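Long-range contact in glucose-6-phosphate isomerase (PDB 6OTU), which catalyses the reversible isomerization of glucose-6-phosphate to fructose-6-phosphate: residues 398-410 against 454-468. Sequence-based numbering, arbitrary orientation.
Sequences IVPVEFIGFLHNQ and SPSSILVAQQLSPRI
Phe406 and Ala461 face each other near the C-terminal ends of two neighbouring parallel strands, 401-406 and 456-461. Backbone bonds alternate along the pair, from Val401 N to Pro455 O through Gly405 N to Leu459 O (3.0 Å) and on to Leu407 N with Ala461 O. The side chain of Phe406 leaves the sheet on the side of Ile404 and Leu459. Phe406 CB lies 3.7 Å from Ala461 O, and CG, set anti to its own carbonyl carbon (chi1 -53°), turns the ring toward the chain beyond the corner at Gln462. Phe406 CD1 reaches Ala461 CB at 4.0 Å and also meets Leu464 N, CE1 touches Ile468 CG2 at the ring edge, and CZ ends against Leu464 CD1. Leu464 CB lies over one face of the Phe406 ring, toward its rim, a CH-pi contact 4.0 Å from the centroid. Past the corner, Gln463 NE2 gives a nearly straight bond to Asn409 O (3.0 Å, 167°), while a water links His408 O to Leu464 N. In the mixed sheet, strand 332-337 flanks 401-406 and strand 54-57 flanks 456-461; helix 422-439, the connection of this beta-alpha-beta crossover, packs against Phe403 and Val460, and Leu532 of the second subunit also reaches Val460.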
loop_
_atom_site.group_PDB
_atom_site.type_symbol
_atom_site.label_atom_id
_atom_site.label_comp_id
_atom_site.label_asym_id
_atom_site.label_seq_id
_atom_site.Cartn_x
_atom_site.Cartn_y
_atom_site.Cartn_z
ATOM N N ILE A 398 -9.334 -11.657 -11.320
ATOM C CA ILE A 398 -8.977 -12.475 -10.166
ATOM C C ILE A 398 -7.695 -11.948 -9.537
ATOM O O ILE A 398 -6.709 -11.661 -10.231
ATOM C CB ILE A 398 -8.835 -13.942 -10.585
ATOM C CG1 ILE A 398 -10.165 -14.448 -11.159
ATOM C CG2 ILE A 398 -8.310 -14.799 -9.401
ATOM C CD1 ILE A 398 -11.336 -14.309 -10.219
ATOM N N VAL A 399 -7.716 -11.790 -8.218
ATOM C CA VAL A 399 -6.550 -11.427 -7.417
ATOM C C VAL A 399 -6.304 -12.534 -6.398
ATOM O O VAL A 399 -7.101 -12.708 -5.463
ATOM C CB VAL A 399 -6.748 -10.080 -6.703
ATOM C CG1 VAL A 399 -5.524 -9.768 -5.847
ATOM C CG2 VAL A 399 -7.023 -8.966 -7.706
ATOM N N PRO A 400 -5.241 -13.319 -6.556
ATOM C CA PRO A 400 -4.868 -14.300 -5.515
ATOM C C PRO A 400 -4.447 -13.615 -4.215
ATOM O O PRO A 400 -3.752 -12.597 -4.230
ATOM C CB PRO A 400 -3.685 -15.057 -6.137
ATOM C CG PRO A 400 -3.724 -14.688 -7.635
ATOM C CD PRO A 400 -4.369 -13.354 -7.741
ATOM N N VAL A 401 -4.860 -14.187 -3.083
ATOM C CA VAL A 401 -4.642 -13.579 -1.774
ATOM C C VAL A 401 -3.785 -14.496 -0.909
ATOM O O VAL A 401 -3.966 -15.718 -0.904
ATOM C CB VAL A 401 -5.976 -13.262 -1.055
ATOM C CG1 VAL A 401 -5.760 -13.025 0.447
ATOM C CG2 VAL A 401 -6.627 -12.059 -1.660
ATOM N N GLU A 402 -2.874 -13.893 -0.162
ATOM C CA GLU A 402 -2.135 -14.533 0.913
ATOM C C GLU A 402 -2.616 -13.927 2.232
ATOM O O GLU A 402 -2.249 -12.800 2.577
ATOM C CB GLU A 402 -0.628 -14.354 0.721
ATOM C CG GLU A 402 -0.085 -15.005 -0.563
ATOM C CD GLU A 402 1.409 -14.767 -0.787
ATOM O OE1 GLU A 402 1.957 -13.749 -0.311
ATOM O OE2 GLU A 402 2.045 -15.614 -1.442
ATOM N N PHE A 403 -3.435 -14.676 2.967
ATOM C CA PHE A 403 -3.908 -14.231 4.275
ATOM C C PHE A 403 -2.870 -14.546 5.332
ATOM O O PHE A 403 -2.301 -15.646 5.351
ATOM C CB PHE A 403 -5.220 -14.931 4.666
ATOM C CG PHE A 403 -6.416 -14.466 3.902
ATOM C CD1 PHE A 403 -6.927 -13.186 4.094
ATOM C CD2 PHE A 403 -7.023 -15.297 2.970
ATOM C CE1 PHE A 403 -8.035 -12.743 3.374
ATOM C CE2 PHE A 403 -8.144 -14.866 2.256
ATOM C CZ PHE A 403 -8.649 -13.584 2.462
ATOM N N ILE A 404 -2.652 -13.605 6.244
ATOM C CA ILE A 404 -1.788 -13.852 7.392
ATOM C C ILE A 404 -2.559 -13.538 8.661
ATOM O O ILE A 404 -3.091 -12.432 8.801
ATOM C CB ILE A 404 -0.492 -13.020 7.333
ATOM C CG1 ILE A 404 0.164 -13.172 5.958
ATOM C CG2 ILE A 404 0.435 -13.431 8.479
ATOM C CD1 ILE A 404 1.574 -12.600 5.854
ATOM N N GLY A 405 -2.585 -14.488 9.598
ATOM C CA GLY A 405 -3.334 -14.300 10.821
ATOM C C GLY A 405 -2.723 -14.971 12.034
ATOM O O GLY A 405 -1.769 -15.758 11.946
ATOM N N PHE A 406 -3.301 -14.640 13.188
ATOM C CA PHE A 406 -2.835 -15.159 14.466
ATOM C C PHE A 406 -4.028 -15.530 15.329
ATOM O O PHE A 406 -5.127 -14.968 15.189
ATOM C CB PHE A 406 -1.928 -14.145 15.180
ATOM C CG PHE A 406 -0.805 -13.667 14.316
ATOM C CD1 PHE A 406 0.377 -14.383 14.246
ATOM C CD2 PHE A 406 -0.958 -12.545 13.509
ATOM C CE1 PHE A 406 1.418 -13.973 13.415
ATOM C CE2 PHE A 406 0.079 -12.122 12.681
ATOM C CZ PHE A 406 1.272 -12.848 12.633
ATOM N N LEU A 407 -3.806 -16.516 16.204
ATOM C CA LEU A 407 -4.837 -16.936 17.145
ATOM C C LEU A 407 -4.984 -15.986 18.331
ATOM O O LEU A 407 -6.031 -16.005 18.991
ATOM C CB LEU A 407 -4.534 -18.346 17.663
ATOM C CG LEU A 407 -4.426 -19.412 16.567
ATOM C CD1 LEU A 407 -4.170 -20.781 17.175
ATOM C CD2 LEU A 407 -5.670 -19.453 15.683
ATOM N N HIS A 408 -3.972 -15.162 18.625
ATOM C CA HIS A 408 -3.971 -14.362 19.839
ATOM C C HIS A 408 -3.370 -13.001 19.576
ATOM O O HIS A 408 -2.487 -12.847 18.730
ATOM C CB HIS A 408 -3.180 -15.032 20.965
ATOM C CG HIS A 408 -3.796 -16.298 21.442
ATOM N ND1 HIS A 408 -4.910 -16.316 22.252
ATOM C CD2 HIS A 408 -3.478 -17.589 21.202
ATOM C CE1 HIS A 408 -5.251 -17.568 22.491
ATOM N NE2 HIS A 408 -4.392 -18.360 21.874
ATOM N N ASN A 409 -3.849 -12.013 20.324
ATOM C CA ASN A 409 -3.317 -10.673 20.155
ATOM C C ASN A 409 -1.978 -10.528 20.887
ATOM O O ASN A 409 -1.572 -11.374 21.703
ATOM C CB ASN A 409 -4.334 -9.627 20.622
ATOM C CG ASN A 409 -4.685 -9.748 22.094
ATOM O OD1 ASN A 409 -3.830 -9.576 22.968
ATOM N ND2 ASN A 409 -5.966 -10.007 22.379
ATOM N N GLN A 410 -1.274 -9.440 20.569
ATOM C CA GLN A 410 0.025 -9.192 21.179
ATOM C C GLN A 410 -0.092 -8.492 22.526
ATOM O O GLN A 410 0.682 -8.779 23.444
ATOM C CB GLN A 410 0.900 -8.347 20.251
ATOM C CG GLN A 410 1.398 -9.056 19.018
ATOM C CD GLN A 410 2.258 -8.137 18.161
ATOM O OE1 GLN A 410 1.756 -7.188 17.554
ATOM N NE2 GLN A 410 3.564 -8.394 18.140
ATOM N N SER A 454 -11.831 -17.554 -6.545
ATOM C CA SER A 454 -10.731 -16.625 -6.352
ATOM C C SER A 454 -9.814 -17.228 -5.294
ATOM O O SER A 454 -10.251 -17.423 -4.143
ATOM C CB SER A 454 -11.252 -15.249 -5.925
ATOM O OG SER A 454 -10.270 -14.455 -5.300
ATOM N N PRO A 455 -8.575 -17.583 -5.633
ATOM C CA PRO A 455 -7.778 -18.445 -4.751
ATOM C C PRO A 455 -7.115 -17.690 -3.605
ATOM O O PRO A 455 -6.843 -16.491 -3.674
ATOM C CB PRO A 455 -6.719 -19.025 -5.699
ATOM C CG PRO A 455 -6.574 -17.995 -6.759
ATOM C CD PRO A 455 -7.923 -17.367 -6.942
ATOM N N SER A 456 -6.826 -18.438 -2.538
ATOM C CA SER A 456 -6.123 -17.854 -1.408
ATOM C C SER A 456 -5.458 -18.950 -0.589
ATOM O O SER A 456 -5.805 -20.133 -0.698
ATOM C CB SER A 456 -7.062 -17.017 -0.521
ATOM O OG SER A 456 -8.163 -17.774 -0.050
ATOM N N SER A 457 -4.487 -18.530 0.227
ATOM C CA SER A 457 -3.882 -19.370 1.249
ATOM C C SER A 457 -3.932 -18.652 2.596
ATOM O O SER A 457 -4.167 -17.441 2.685
ATOM C CB SER A 457 -2.430 -19.750 0.901
ATOM O OG SER A 457 -1.555 -18.639 1.007
ATOM N N ILE A 458 -3.694 -19.429 3.649
ATOM C CA ILE A 458 -3.839 -18.997 5.034
ATOM C C ILE A 458 -2.599 -19.453 5.785
ATOM O O ILE A 458 -2.327 -20.656 5.862
ATOM C CB ILE A 458 -5.098 -19.581 5.706
ATOM C CG1 ILE A 458 -6.366 -19.289 4.899
ATOM C CG2 ILE A 458 -5.227 -19.056 7.124
ATOM C CD1 ILE A 458 -7.649 -19.902 5.508
ATOM N N LEU A 459 -1.866 -18.504 6.352
ATOM C CA LEU A 459 -0.723 -18.789 7.201
ATOM C C LEU A 459 -1.012 -18.245 8.594
ATOM O O LEU A 459 -1.333 -17.058 8.736
ATOM C CB LEU A 459 0.541 -18.157 6.620
ATOM C CG LEU A 459 1.827 -18.455 7.379
ATOM C CD1 LEU A 459 2.124 -19.951 7.367
ATOM C CD2 LEU A 459 2.973 -17.648 6.781
ATOM N N VAL A 460 -0.910 -19.103 9.622
ATOM C CA VAL A 460 -1.268 -18.711 10.986
ATOM C C VAL A 460 -0.203 -19.178 11.968
ATOM O O VAL A 460 0.291 -20.306 11.871
ATOM C CB VAL A 460 -2.645 -19.274 11.420
ATOM C CG1 VAL A 460 -3.174 -18.526 12.655
ATOM C CG2 VAL A 460 -3.637 -19.207 10.301
ATOM N N ALA A 461 0.113 -18.323 12.941
ATOM C CA ALA A 461 0.888 -18.691 14.119
ATOM C C ALA A 461 0.053 -18.398 15.359
ATOM O O ALA A 461 -0.968 -17.706 15.286
ATOM C CB ALA A 461 2.227 -17.939 14.174
ATOM N N GLN A 462 0.484 -18.943 16.506
ATOM C CA GLN A 462 -0.227 -18.688 17.765
ATOM C C GLN A 462 -0.294 -17.196 18.078
ATOM O O GLN A 462 -1.337 -16.673 18.492
ATOM C CB GLN A 462 0.455 -19.407 18.928
ATOM C CG GLN A 462 0.120 -20.852 19.049
ATOM C CD GLN A 462 -1.356 -21.090 19.232
ATOM O OE1 GLN A 462 -2.078 -20.268 19.804
ATOM N NE2 GLN A 462 -1.817 -22.227 18.744
ATOM N N GLN A 463 0.830 -16.503 17.930
ATOM C CA GLN A 463 0.908 -15.118 18.358
ATOM C C GLN A 463 2.115 -14.507 17.675
ATOM O O GLN A 463 3.135 -15.173 17.498
ATOM C CB GLN A 463 1.009 -15.027 19.891
ATOM C CG GLN A 463 1.052 -13.639 20.495
ATOM C CD GLN A 463 1.459 -13.649 21.968
ATOM O OE1 GLN A 463 2.494 -14.206 22.329
ATOM N NE2 GLN A 463 0.642 -13.040 22.821
ATOM N N LEU A 464 1.963 -13.266 17.237
ATOM C CA LEU A 464 3.081 -12.524 16.687
ATOM C C LEU A 464 4.074 -12.231 17.805
ATOM O O LEU A 464 3.692 -11.809 18.898
ATOM C CB LEU A 464 2.585 -11.230 16.027
ATOM C CG LEU A 464 3.596 -10.322 15.308
ATOM C CD1 LEU A 464 4.429 -11.094 14.287
ATOM C CD2 LEU A 464 2.901 -9.141 14.647
ATOM N N SER A 465 5.346 -12.475 17.533
ATOM C CA SER A 465 6.402 -12.327 18.525
ATOM C C SER A 465 7.681 -11.972 17.782
ATOM O O SER A 465 7.718 -12.001 16.547
ATOM C CB SER A 465 6.582 -13.618 19.326
ATOM O OG SER A 465 7.015 -14.659 18.460
ATOM N N PRO A 466 8.742 -11.604 18.510
ATOM C CA PRO A 466 10.044 -11.446 17.830
ATOM C C PRO A 466 10.436 -12.668 17.014
ATOM O O PRO A 466 10.817 -12.537 15.847
ATOM C CB PRO A 466 11.016 -11.188 18.993
ATOM C CG PRO A 466 10.175 -10.503 20.015
ATOM C CD PRO A 466 8.772 -11.080 19.887
ATOM N N ARG A 467 10.335 -13.863 17.598
ATOM C CA ARG A 467 10.720 -15.079 16.883
ATOM C C ARG A 467 9.869 -15.273 15.631
ATOM O O ARG A 467 10.397 -15.484 14.529
ATOM C CB ARG A 467 10.593 -16.291 17.808
ATOM C CG ARG A 467 10.978 -17.579 17.122
ATOM C CD ARG A 467 11.110 -18.757 18.069
ATOM N NE ARG A 467 11.511 -19.947 17.319
ATOM C CZ ARG A 467 12.727 -20.488 17.356
ATOM N NH1 ARG A 467 13.678 -19.964 18.130
ATOM N NH2 ARG A 467 12.988 -21.570 16.629
ATOM N N ILE A 468 8.542 -15.172 15.784
ATOM C CA ILE A 468 7.627 -15.379 14.666
ATOM C C ILE A 468 7.824 -14.303 13.597
ATOM O O ILE A 468 7.760 -14.590 12.394
ATOM C CB ILE A 468 6.173 -15.430 15.175
ATOM C CG1 ILE A 468 5.937 -16.692 16.005
ATOM C CG2 ILE A 468 5.191 -15.362 14.009
ATOM C CD1 ILE A 468 5.982 -17.986 15.196
HETATM O O HOH W 1 -10.244 -12.237 -6.772
HETATM O O HOH W 2 -0.844 -17.316 3.240
HETATM O O HOH W 3 -0.368 -11.682 17.488
#